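PDB 2O57: putative sarcosine dimethylglycine methyltransferase from Galdieria sulphuraria, which is of unestablished function but is probably an S-adenosylmethionine-dependent methyltransferase acting on sarcosine and dimethylglycine. Local coordinates for residues D33-H38 against A266-G271; A75-L80 against T228-S233; A96-V101 against N126-A131; D109-A114 against L142-E147. One frame throughout, in Å; residues are numbered along the deposited sequence. Where two conformers were deposited one is given.

Contact 1. Residues D33-H38 against A266-G271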
loop_
_atom_site.group_PDB
_atom_site.type_symbol
_atom_site.label_atom_id
_atom_site.label_comp_id
_atom_site.label_asym_id
_atom_site.label_seq_id
_atom_site.Cartn_x
_atom_site.Cartn_y
_atom_site.Cartn_z
ATOM N N ASP A 33 3.196 -27.427 -2.031
ATOM C CA ASP A 33 4.621 -27.118 -2.055
ATOM C C ASP A 33 5.427 -27.857 -3.147
ATOM O O ASP A 33 6.317 -27.259 -3.759
ATOM C CB ASP A 33 5.299 -27.273 -0.690
ATOM C CG ASP A 33 6.649 -26.575 -0.655
ATOM O OD1 ASP A 33 6.717 -25.324 -0.902
ATOM O OD2 ASP A 33 7.647 -27.261 -0.370
ATOM N N ARG A 34 5.112 -29.132 -3.405
ATOM C CA ARG A 34 5.735 -29.865 -4.505
ATOM C C ARG A 34 5.511 -29.142 -5.853
ATOM O O ARG A 34 6.430 -29.098 -6.698
ATOM C CB ARG A 34 5.185 -31.290 -4.615
ATOM C CG ARG A 34 5.596 -32.221 -3.447
ATOM C CD ARG A 34 5.043 -33.619 -3.699
ATOM N NE ARG A 34 5.476 -34.596 -2.692
ATOM C CZ ARG A 34 5.110 -35.875 -2.708
ATOM N NH1 ARG A 34 4.284 -36.343 -3.664
ATOM N NH2 ARG A 34 5.563 -36.688 -1.787
ATOM N N PHE A 35 4.291 -28.640 -6.054
ATOM C CA PHE A 35 3.957 -27.866 -7.242
ATOM C C PHE A 35 4.777 -26.587 -7.314
ATOM O O PHE A 35 5.411 -26.338 -8.308
ATOM C CB PHE A 35 2.457 -27.553 -7.366
ATOM C CG PHE A 35 2.156 -26.483 -8.418
ATOM C CD1 PHE A 35 2.232 -26.787 -9.794
ATOM C CD2 PHE A 35 1.793 -25.193 -8.041
ATOM C CE1 PHE A 35 1.962 -25.804 -10.770
ATOM C CE2 PHE A 35 1.528 -24.199 -8.987
ATOM C CZ PHE A 35 1.619 -24.500 -10.358
ATOM N N TYR A 36 4.766 -25.771 -6.261
ATOM C CA TYR A 36 5.534 -24.512 -6.303
ATOM C C TYR A 36 7.040 -24.760 -6.426
ATOM O O TYR A 36 7.759 -24.090 -7.198
ATOM C CB TYR A 36 5.278 -23.728 -5.041
ATOM C CG TYR A 36 3.998 -22.929 -5.048
ATOM C CD1 TYR A 36 3.920 -21.702 -5.732
ATOM C CD2 TYR A 36 2.855 -23.410 -4.400
ATOM C CE1 TYR A 36 2.743 -20.943 -5.711
ATOM C CE2 TYR A 36 1.667 -22.670 -4.392
ATOM C CZ TYR A 36 1.631 -21.435 -5.039
ATOM O OH TYR A 36 0.470 -20.696 -5.018
ATOM N N PHE A 37 7.535 -25.718 -5.659
ATOM C CA PHE A 37 8.937 -26.069 -5.788
ATOM C C PHE A 37 9.271 -26.557 -7.201
ATOM O O PHE A 37 10.324 -26.265 -7.719
ATOM C CB PHE A 37 9.346 -27.107 -4.705
ATOM C CG PHE A 37 10.809 -27.404 -4.678
ATOM C CD1 PHE A 37 11.700 -26.528 -4.061
ATOM C CD2 PHE A 37 11.304 -28.547 -5.299
ATOM C CE1 PHE A 37 13.097 -26.816 -4.037
ATOM C CE2 PHE A 37 12.667 -28.840 -5.289
ATOM C CZ PHE A 37 13.573 -27.965 -4.660
ATOM N N HIS A 38 8.381 -27.313 -7.828
ATOM C CA HIS A 38 8.677 -27.887 -9.160
ATOM C C HIS A 38 8.934 -26.756 -10.156
ATOM O O HIS A 38 9.805 -26.856 -10.991
ATOM C CB HIS A 38 7.519 -28.743 -9.645
ATOM C CG HIS A 38 7.652 -29.224 -11.070
ATOM N ND1 HIS A 38 8.537 -30.216 -11.446
ATOM C CD2 HIS A 38 7.018 -28.837 -12.209
ATOM C CE1 HIS A 38 8.430 -30.434 -12.746
ATOM N NE2 HIS A 38 7.523 -29.606 -13.233
ATOM N N ALA A 266 -7.257 -31.204 -8.742
ATOM C CA ALA A 266 -8.643 -30.759 -8.781
ATOM C C ALA A 266 -8.969 -29.969 -7.507
ATOM O O ALA A 266 -9.539 -28.894 -7.616
ATOM C CB ALA A 266 -9.604 -31.946 -9.023
ATOM N N ASN A 267 -8.543 -30.453 -6.327
ATOM C CA ASN A 267 -8.744 -29.768 -5.038
ATOM C C ASN A 267 -8.011 -28.427 -4.970
ATOM O O ASN A 267 -8.565 -27.440 -4.456
ATOM C CB ASN A 267 -8.242 -30.601 -3.835
ATOM C CG ASN A 267 -9.090 -31.857 -3.573
ATOM O OD1 ASN A 267 -10.276 -31.882 -3.867
ATOM N ND2 ASN A 267 -8.470 -32.895 -2.994
HETATM N N MSE A 268 -6.765 -28.407 -5.443
HETATM C CA MSE A 268 -6.001 -27.130 -5.491
HETATM C C MSE A 268 -6.702 -26.089 -6.374
HETATM O O MSE A 268 -6.856 -24.943 -5.975
HETATM C CB MSE A 268 -4.576 -27.336 -5.980
HETATM C CG MSE A 268 -3.725 -26.029 -5.753
HETATM SE SE MSE A 268 -1.878 -26.286 -6.172
HETATM C CE MSE A 268 -1.398 -24.408 -6.222
ATOM N N LYS A 269 -7.056 -26.484 -7.593
ATOM C CA LYS A 269 -7.778 -25.629 -8.549
ATOM C C LYS A 269 -9.074 -25.058 -7.933
ATOM O O LYS A 269 -9.368 -23.846 -8.061
ATOM C CB LYS A 269 -8.036 -26.463 -9.825
ATOM C CG LYS A 269 -8.627 -25.772 -11.040
ATOM C CD LYS A 269 -8.814 -26.777 -12.233
ATOM C CE LYS A 269 -7.549 -27.618 -12.480
ATOM N NZ LYS A 269 -7.714 -28.739 -13.503
ATOM N N ARG A 270 -9.844 -25.902 -7.246
ATOM C CA ARG A 270 -11.046 -25.397 -6.567
ATOM C C ARG A 270 -10.711 -24.322 -5.545
ATOM O O ARG A 270 -11.379 -23.291 -5.516
ATOM C CB ARG A 270 -11.859 -26.511 -5.924
ATOM C CG ARG A 270 -12.608 -27.334 -6.947
ATOM C CD ARG A 270 -13.504 -28.330 -6.275
ATOM N NE ARG A 270 -12.748 -29.471 -5.755
ATOM C CZ ARG A 270 -12.568 -30.609 -6.421
ATOM N NH1 ARG A 270 -13.088 -30.763 -7.649
ATOM N NH2 ARG A 270 -11.869 -31.589 -5.858
ATOM N N GLY A 271 -9.708 -24.573 -4.694
ATOM C CA GLY A 271 -9.244 -23.575 -3.723
ATOM C C GLY A 271 -8.793 -22.276 -4.372
ATOM O O GLY A 271 -9.128 -21.175 -3.908
#
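OD1 of N267, the neighbour of the M268 that meets F35 and Y36, is approached by two arginines: R270 NH2 donates to N267 OD1 at 2.6 Å, and R205 NH1 adds a weak bond. OD1 lies in the R270 guanidinium plane, and sharing this acceptor probably eases the closeness of the two positive groups. The neighbouring M268 makes a Met-aromatic contact, through which helix 262-280 meets helix 27-40, near the start of the chain. The CA atoms of F35 and M268 are 10.1 Å apart, and M268, deposited as selenomethionine, crosses about half of that distance with CG anti to the backbone N (chi1 -169°) and the chain extended beyond, the rings coming from the other side. Its SE stands 5.0 Å from the F35 ring centroid, 40° off the ring normal. The terminal methyl does the touching: M268 CE is 3.8 Å from F35 CD2 and 4.0 Å from Y36 CE2, oblique to both rings. The F35 side chain runs at about a right angle to that of M268. Helix 235-251 joins the packing, with L249 against both F35 and M268 and V245 against Y36. Within helix 27-40, F35 CD2 sits 4.2 Å above the Y36 ring plane, displaced toward its rim.

Contact 2. Residues A75-L80 against T228-S233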
loop_
_atom_site.group_PDB
_atom_site.type_symbol
_atom_site.label_atom_id
_atom_site.label_comp_id
_atom_site.label_asym_id
_atom_site.label_seq_id
_atom_site.Cartn_x
_atom_site.Cartn_y
_atom_site.Cartn_z
ATOM N N ALA A 75 12.897 -0.516 4.329
ATOM C CA ALA A 75 14.124 0.304 4.291
ATOM C C ALA A 75 13.869 1.773 4.678
ATOM O O ALA A 75 14.712 2.423 5.344
ATOM C CB ALA A 75 14.797 0.215 2.915
HETATM N N MSE A 76 12.700 2.291 4.266
HETATM C CA MSE A 76 12.308 3.680 4.590
HETATM C C MSE A 76 12.197 3.889 6.107
HETATM O O MSE A 76 12.309 5.018 6.576
HETATM C CB MSE A 76 10.981 4.077 3.888
HETATM C CG MSE A 76 11.066 4.115 2.353
HETATM SE SE MSE A 76 12.150 5.580 1.763
HETATM C CE MSE A 76 10.777 6.953 1.686
ATOM N N THR A 77 12.000 2.818 6.884
ATOM C CA THR A 77 11.927 2.967 8.361
ATOM C C THR A 77 13.302 3.026 9.045
ATOM O O THR A 77 13.363 3.230 10.262
ATOM C CB THR A 77 11.062 1.841 9.049
ATOM O OG1 THR A 77 11.793 0.602 9.071
ATOM C CG2 THR A 77 9.676 1.677 8.342
ATOM N N GLY A 78 14.388 2.852 8.284
ATOM C CA GLY A 78 15.737 2.877 8.854
ATOM C C GLY A 78 16.294 1.586 9.432
ATOM O O GLY A 78 17.468 1.548 9.780
ATOM N N VAL A 79 15.496 0.515 9.481
ATOM C CA VAL A 79 15.916 -0.710 10.199
ATOM C C VAL A 79 16.872 -1.603 9.417
ATOM O O VAL A 79 17.547 -2.463 10.025
ATOM C CB VAL A 79 14.739 -1.597 10.710
ATOM C CG1 VAL A 79 13.921 -0.867 11.821
ATOM C CG2 VAL A 79 13.846 -2.094 9.550
ATOM N N LEU A 80 16.985 -1.400 8.107
ATOM C CA LEU A 80 17.767 -2.333 7.273
ATOM C C LEU A 80 19.256 -1.922 7.117
ATOM O O LEU A 80 19.827 -1.861 6.023
ATOM C CB LEU A 80 17.046 -2.655 5.940
ATOM C CG LEU A 80 15.619 -3.274 6.005
ATOM C CD1 LEU A 80 15.023 -3.493 4.581
ATOM C CD2 LEU A 80 15.663 -4.577 6.745
ATOM N N THR A 228 0.615 0.728 14.154
ATOM C CA THR A 228 0.514 0.475 12.732
ATOM C C THR A 228 0.985 1.746 12.020
ATOM O O THR A 228 0.404 2.842 12.193
ATOM C CB THR A 228 -0.918 0.115 12.314
ATOM O OG1 THR A 228 -1.297 -1.119 12.935
ATOM C CG2 THR A 228 -0.970 -0.057 10.809
ATOM N N LEU A 229 2.072 1.607 11.288
ATOM C CA LEU A 229 2.687 2.710 10.532
ATOM C C LEU A 229 1.982 2.963 9.217
ATOM O O LEU A 229 1.775 4.114 8.844
ATOM C CB LEU A 229 4.138 2.396 10.214
ATOM C CG LEU A 229 5.132 2.215 11.372
ATOM C CD1 LEU A 229 6.571 2.001 10.829
ATOM C CD2 LEU A 229 5.114 3.412 12.327
ATOM N N ARG A 230 1.619 1.883 8.524
ATOM C CA ARG A 230 0.958 1.953 7.223
ATOM C C ARG A 230 0.323 0.609 6.865
ATOM O O ARG A 230 0.790 -0.449 7.329
ATOM C CB ARG A 230 1.954 2.386 6.146
ATOM C CG ARG A 230 3.165 1.447 5.955
ATOM C CD ARG A 230 4.237 2.050 5.061
ATOM N NE ARG A 230 5.142 2.919 5.832
ATOM C CZ ARG A 230 6.460 3.008 5.653
ATOM N NH1 ARG A 230 7.090 2.320 4.693
ATOM N NH2 ARG A 230 7.172 3.808 6.432
ATOM N N THR A 231 -0.708 0.652 6.017
ATOM C CA THR A 231 -1.371 -0.541 5.506
ATOM C C THR A 231 -1.688 -0.433 4.008
ATOM O O THR A 231 -1.747 0.688 3.428
ATOM C CB THR A 231 -2.658 -0.893 6.298
ATOM O OG1 THR A 231 -3.656 0.111 6.115
ATOM C CG2 THR A 231 -2.382 -1.021 7.792
ATOM N N PHE A 232 -1.881 -1.607 3.396
ATOM C CA PHE A 232 -2.038 -1.755 1.971
ATOM C C PHE A 232 -3.064 -2.861 1.772
ATOM O O PHE A 232 -3.048 -3.876 2.484
ATOM C CB PHE A 232 -0.696 -2.178 1.310
ATOM C CG PHE A 232 0.469 -1.248 1.601
ATOM C CD1 PHE A 232 0.815 -0.231 0.706
ATOM C CD2 PHE A 232 1.233 -1.394 2.758
ATOM C CE1 PHE A 232 1.895 0.645 0.988
ATOM C CE2 PHE A 232 2.288 -0.516 3.047
ATOM C CZ PHE A 232 2.627 0.492 2.167
ATOM N N SER A 233 -3.983 -2.653 0.839
ATOM C CA SER A 233 -4.953 -3.697 0.479
ATOM C C SER A 233 -4.905 -3.761 -1.035
ATOM O O SER A 233 -5.117 -2.736 -1.713
ATOM C CB SER A 233 -6.355 -3.343 1.002
ATOM O OG SER A 233 -7.345 -4.224 0.465
HETATM O O HOH W 1 9.498 5.854 6.926
#
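A classic beta bulge in strand 226-233 sets L229 and R230 both opposite L290 of strand 284-293, and from it the two side chains reach toward the end of helix 59-76. T77 receives them with its methyl: T77 CG2 lies 4.0 Å from L229 CD1 and 3.8 Å from R230 NH2, oblique to the guanidinium. The hydroxyl of T77 is engaged elsewhere, OG1 bonding to L74 O. R230 leaves the strand with CG between its backbone N and carbonyl carbon (chi1 60°), then bends at chi3 (85°), which brings NH1 to 4.3 Å from M76 CB, the CB lying at the guanidinium edge. A water forms a weak bridge, 3.0 Å from M76 O and 3.1 Å from R230 NH2. The strong partners of the guanidinium lie beyond the two segments: NH1 makes a salt bridge with E73, and NH2 one with D236 of the second subunit. Nearby, T231 to S233 pair antiparallel with a strand of that subunit, so the sheet continues across the dimer interface. The guanidinium is thus a buried cation, probably balanced by one carboxylate from each subunit, with T77 and M76 supplying apolar packing around it.

Contact 3. Residues A96-V101 against N126-A131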
loop_
_atom_site.group_PDB
_atom_site.type_symbol
_atom_site.label_atom_id
_atom_site.label_comp_id
_atom_site.label_asym_id
_atom_site.label_seq_id
_atom_site.Cartn_x
_atom_site.Cartn_y
_atom_site.Cartn_z
ATOM N N ALA A 96 13.526 -15.087 0.581
ATOM C CA ALA A 96 13.499 -13.700 1.070
ATOM C C ALA A 96 14.722 -13.419 1.896
ATOM O O ALA A 96 15.248 -12.324 1.827
ATOM C CB ALA A 96 12.282 -13.454 1.915
ATOM N N ALA A 97 15.129 -14.380 2.735
ATOM C CA ALA A 97 16.269 -14.179 3.609
ATOM C C ALA A 97 17.529 -13.953 2.767
ATOM O O ALA A 97 18.287 -13.016 3.026
ATOM C CB ALA A 97 16.464 -15.353 4.555
ATOM N N ARG A 98 17.733 -14.797 1.755
ATOM C CA ARG A 98 18.854 -14.603 0.846
ATOM C C ARG A 98 18.772 -13.274 0.095
ATOM O O ARG A 98 19.783 -12.578 -0.006
ATOM C CB ARG A 98 19.033 -15.777 -0.130
ATOM C CG ARG A 98 19.624 -17.020 0.617
ATOM C CD ARG A 98 19.794 -18.228 -0.303
ATOM N NE ARG A 98 18.508 -18.721 -0.841
ATOM C CZ ARG A 98 17.683 -19.575 -0.231
ATOM N NH1 ARG A 98 17.980 -20.038 0.987
ATOM N NH2 ARG A 98 16.549 -19.969 -0.864
ATOM N N PHE A 99 17.580 -12.929 -0.411
ATOM C CA PHE A 99 17.336 -11.606 -1.054
ATOM C C PHE A 99 17.741 -10.423 -0.131
ATOM O O PHE A 99 18.489 -9.519 -0.535
ATOM C CB PHE A 99 15.862 -11.503 -1.448
ATOM C CG PHE A 99 15.420 -10.126 -1.882
ATOM C CD1 PHE A 99 15.633 -9.704 -3.191
ATOM C CD2 PHE A 99 14.764 -9.272 -0.995
ATOM C CE1 PHE A 99 15.216 -8.436 -3.604
ATOM C CE2 PHE A 99 14.324 -8.000 -1.396
ATOM C CZ PHE A 99 14.540 -7.588 -2.696
ATOM N N LEU A 100 17.264 -10.439 1.110
ATOM C CA LEU A 100 17.582 -9.344 2.038
ATOM C C LEU A 100 19.077 -9.267 2.431
ATOM O O LEU A 100 19.662 -8.170 2.566
ATOM C CB LEU A 100 16.689 -9.455 3.275
ATOM C CG LEU A 100 15.177 -9.253 3.075
ATOM C CD1 LEU A 100 14.520 -9.491 4.430
ATOM C CD2 LEU A 100 14.885 -7.835 2.585
ATOM N N VAL A 101 19.683 -10.434 2.647
ATOM C CA VAL A 101 21.095 -10.505 3.014
ATOM C C VAL A 101 21.956 -9.942 1.850
ATOM O O VAL A 101 22.790 -9.057 2.082
ATOM C CB VAL A 101 21.528 -11.948 3.425
ATOM C CG1 VAL A 101 23.082 -12.056 3.556
ATOM C CG2 VAL A 101 20.811 -12.376 4.724
ATOM N N ASN A 126 24.356 -22.598 2.428
ATOM C CA ASN A 126 25.706 -23.142 2.339
ATOM C C ASN A 126 26.274 -22.987 0.920
ATOM O O ASN A 126 27.371 -22.478 0.772
ATOM C CB ASN A 126 25.729 -24.599 2.799
ATOM C CG ASN A 126 25.652 -24.738 4.321
ATOM O OD1 ASN A 126 26.117 -23.871 5.078
ATOM N ND2 ASN A 126 25.089 -25.864 4.779
ATOM N N GLN A 127 25.517 -23.388 -0.110
ATOM C CA GLN A 127 25.965 -23.231 -1.519
ATOM C C GLN A 127 26.177 -21.739 -1.873
ATOM O O GLN A 127 27.102 -21.388 -2.621
ATOM C CB GLN A 127 24.933 -23.793 -2.496
ATOM C CG GLN A 127 24.892 -25.317 -2.646
ATOM C CD GLN A 127 23.873 -25.776 -3.707
ATOM O OE1 GLN A 127 23.586 -25.049 -4.677
ATOM N NE2 GLN A 127 23.316 -26.992 -3.518
ATOM N N ALA A 128 25.313 -20.870 -1.328
ATOM C CA ALA A 128 25.381 -19.428 -1.609
ATOM C C ALA A 128 26.573 -18.768 -0.918
ATOM O O ALA A 128 26.961 -17.662 -1.274
ATOM C CB ALA A 128 24.076 -18.740 -1.181
ATOM N N GLY A 129 27.134 -19.447 0.071
ATOM C CA GLY A 129 28.159 -18.848 0.912
ATOM C C GLY A 129 27.534 -17.831 1.854
ATOM O O GLY A 129 28.182 -16.871 2.232
ATOM N N LEU A 130 26.271 -18.040 2.246
ATOM C CA LEU A 130 25.591 -17.075 3.122
ATOM C C LEU A 130 25.294 -17.602 4.528
ATOM O O LEU A 130 24.507 -17.004 5.294
ATOM C CB LEU A 130 24.295 -16.574 2.449
ATOM C CG LEU A 130 24.453 -15.848 1.093
ATOM C CD1 LEU A 130 23.070 -15.616 0.415
ATOM C CD2 LEU A 130 25.225 -14.500 1.256
ATOM N N ALA A 131 25.926 -18.723 4.875
ATOM C CA ALA A 131 25.585 -19.423 6.107
ATOM C C ALA A 131 26.010 -18.660 7.381
ATOM O O ALA A 131 25.448 -18.883 8.452
ATOM C CB ALA A 131 26.151 -20.818 6.086
#
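L130 packs between helix 95-104 and the end of helix 115-128, one methyl on R98 and the other on V101. L130 CD1 rests on the aliphatic part of the arginine, 3.7 Å from R98 CG and 4.1 Å from R98 CB, while L130 CD2 is 4.0 Å from V101 CG1. The leucine and the valine pass alongside each other in opposite directions. V101 offers CG1 because that branch points away from its own backbone N (chi1 169°); I134 and I108 of the underlying strands pack on V101 as well. R98 runs obliquely to L130 and then bends at chi3 (-63°), carrying its guanidinium past the leucine; R98 CD also comes within 4.4 Å of A128 CB. These helices belong to successive beta-alpha-beta crossovers of a Rossmann-like methyltransferase fold, strand 107-112 lying between them in the chain. Helix 115-128 closes with a Schellman motif at G129, whose N bonds to N126 O at 3.1 Å; the positive phi there (73°) turns the chain so that L130 heads back toward helix 95-104. The polar end of R98 is held by groups that carry no charge: NH1 bonds to N125 OD1 and more weakly to N121 OD1, and NH2 bonds to Y93 O in the glycine-rich loop that, in relatives of this fold, lines the cofactor site.

Contact 4. Residues D109-A114 against L142-E147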
loop_
_atom_site.group_PDB
_atom_site.type_symbol
_atom_site.label_atom_id
_atom_site.label_comp_id
_atom_site.label_asym_id
_atom_site.label_seq_id
_atom_site.Cartn_x
_atom_site.Cartn_y
_atom_site.Cartn_z
ATOM N N ASP A 109 17.473 -14.637 10.860
ATOM C CA ASP A 109 17.119 -15.946 11.407
ATOM C C ASP A 109 15.780 -16.339 10.783
ATOM O O ASP A 109 14.811 -15.582 10.877
ATOM C CB ASP A 109 16.963 -15.902 12.917
ATOM C CG ASP A 109 18.275 -15.633 13.640
ATOM O OD1 ASP A 109 19.356 -15.891 13.089
ATOM O OD2 ASP A 109 18.217 -15.194 14.782
ATOM N N CYS A 110 15.723 -17.540 10.200
ATOM C CA CYS A 110 14.492 -18.043 9.604
ATOM C C CYS A 110 13.815 -18.947 10.621
ATOM O O CYS A 110 14.489 -19.787 11.257
ATOM C CB CYS A 110 14.806 -18.826 8.310
ATOM S SG CYS A 110 15.518 -17.881 6.997
ATOM N N LEU A 111 12.508 -18.769 10.809
ATOM C CA LEU A 111 11.722 -19.681 11.634
ATOM C C LEU A 111 10.686 -20.323 10.753
ATOM O O LEU A 111 9.914 -19.625 10.087
ATOM C CB LEU A 111 11.059 -18.981 12.825
ATOM C CG LEU A 111 10.372 -19.915 13.832
ATOM C CD1 LEU A 111 11.401 -20.769 14.552
ATOM C CD2 LEU A 111 9.608 -19.047 14.850
ATOM N N ASN A 112 10.667 -21.649 10.723
ATOM C CA ASN A 112 9.786 -22.322 9.794
ATOM C C ASN A 112 9.399 -23.682 10.378
ATOM O O ASN A 112 10.242 -24.339 11.012
ATOM C CB ASN A 112 10.528 -22.486 8.464
ATOM C CG ASN A 112 9.620 -22.769 7.293
ATOM O OD1 ASN A 112 8.712 -21.987 6.986
ATOM N ND2 ASN A 112 9.920 -23.837 6.556
ATOM N N ILE A 113 8.155 -24.087 10.139
ATOM C CA ILE A 113 7.605 -25.311 10.713
ATOM C C ILE A 113 7.904 -26.555 9.877
ATOM O O ILE A 113 7.750 -27.649 10.370
ATOM C CB ILE A 113 6.055 -25.188 11.001
ATOM C CG1 ILE A 113 5.580 -26.203 12.047
ATOM C CG2 ILE A 113 5.210 -25.279 9.710
ATOM C CD1 ILE A 113 6.081 -25.952 13.503
ATOM N N ALA A 114 8.316 -26.390 8.625
ATOM C CA ALA A 114 8.471 -27.531 7.728
ATOM C C ALA A 114 9.930 -27.965 7.686
ATOM O O ALA A 114 10.773 -27.271 7.121
ATOM C CB ALA A 114 7.933 -27.180 6.340
ATOM N N LEU A 142 3.890 -19.273 17.720
ATOM C CA LEU A 142 3.274 -19.200 19.051
ATOM C C LEU A 142 4.338 -19.328 20.149
ATOM O O LEU A 142 4.102 -18.968 21.293
ATOM C CB LEU A 142 2.186 -20.267 19.199
ATOM C CG LEU A 142 1.099 -20.239 18.121
ATOM C CD1 LEU A 142 0.022 -21.331 18.331
ATOM C CD2 LEU A 142 0.458 -18.867 18.056
ATOM N N GLU A 143 5.526 -19.807 19.774
ATOM C CA GLU A 143 6.612 -19.968 20.716
ATOM C C GLU A 143 7.956 -19.734 20.018
ATOM O O GLU A 143 8.744 -20.667 19.778
ATOM C CB GLU A 143 6.545 -21.371 21.331
ATOM C CG GLU A 143 7.093 -21.453 22.747
ATOM C CD GLU A 143 6.957 -22.851 23.346
ATOM O OE1 GLU A 143 8.019 -23.476 23.623
ATOM O OE2 GLU A 143 5.799 -23.340 23.508
ATOM N N ILE A 144 8.215 -18.478 19.689
ATOM C CA ILE A 144 9.423 -18.149 18.949
ATOM C C ILE A 144 10.605 -18.507 19.856
ATOM O O ILE A 144 10.682 -18.013 20.986
ATOM C CB ILE A 144 9.439 -16.672 18.492
ATOM C CG1 ILE A 144 8.186 -16.362 17.622
ATOM C CG2 ILE A 144 10.741 -16.375 17.774
ATOM C CD1 ILE A 144 8.059 -14.851 17.167
ATOM N N PRO A 145 11.488 -19.425 19.385
ATOM C CA PRO A 145 12.533 -19.973 20.251
ATOM C C PRO A 145 13.695 -18.997 20.335
ATOM O O PRO A 145 14.791 -19.311 19.882
ATOM C CB PRO A 145 12.942 -21.273 19.523
ATOM C CG PRO A 145 12.769 -20.932 18.045
ATOM C CD PRO A 145 11.539 -19.992 18.016
ATOM N N CYS A 146 13.434 -17.796 20.864
ATOM C CA CYS A 146 14.402 -16.702 20.905
ATOM C C CYS A 146 14.143 -15.859 22.185
ATOM O O CYS A 146 12.998 -15.830 22.661
ATOM C CB CYS A 146 14.271 -15.835 19.621
ATOM S SG CYS A 146 14.220 -16.699 17.925
ATOM N N GLU A 147 15.161 -15.136 22.673
ATOM C CA GLU A 147 15.023 -14.214 23.823
ATOM C C GLU A 147 14.178 -12.948 23.495
ATOM O O GLU A 147 14.026 -12.590 22.331
ATOM C CB GLU A 147 16.389 -13.715 24.288
ATOM C CG GLU A 147 17.426 -14.769 24.613
ATOM C CD GLU A 147 18.530 -14.198 25.504
ATOM O OE1 GLU A 147 19.736 -14.432 25.203
ATOM O OE2 GLU A 147 18.183 -13.512 26.507
#
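L111, on strand 107-112, faces a loop that bends at P145 in an inverse gamma turn, closed by a weak bond from C146 N to I144 O; the nearest CA atoms, of L111 and I144, are 7.8 Å apart. A chi1 of -172° swings the L111 branch away from its backbone N, and chi2 of 67° turns its two methyls to the loop. L111 CD1 meets the near CD-CG edge of the proline ring, 3.6 Å from P145 CD and 3.8 Å from P145 CG. L111 CD2 sits where the two loop residues join, 3.8 Å from P145 CD and 4.1 Å from I144 CG1. I144 runs obliquely to the leucine and continues onto L87 and L89 of strand 85-89. This is the face of the parallel part of the Rossmann-like sheet turned away from helix 95-104, and the loop joining strands 134-138 and 151-157 folds back over it, crossing strand 107-112. The polar bonds of the loop backbone go instead to helix 166-176, E172 taking the NH of I144 and R175 NH1 bonding to C146 O. Methyl and methylene contacts alone link the two segments, so the packing between them is apolar and nondirectional.

How the contacts relate
Contacts 3 and 4 lie back to back on the sheet, their centres 18 Å apart; they meet where A97 CB packs 3.6 Å from C110 SG, and their segments alternate along the chain. Contacts 1 and 2 stand on opposite sides of the chain's centre, 32 Å apart between centres; contact 1 closes a loop that encloses contact 2, and both enclose contacts 3 and 4. Contact 2 comes within about 5 Å of contact 3 between nearest atoms, and contact 1 within about 7 Å of contact 4. The glycine-rich turn, a probable cofactor site, relates three of them: F37 of contact 1 meets the Y93 ring, N112 of contact 4 accepts from G92 N, and R98 of contact 3 also reaches this turn.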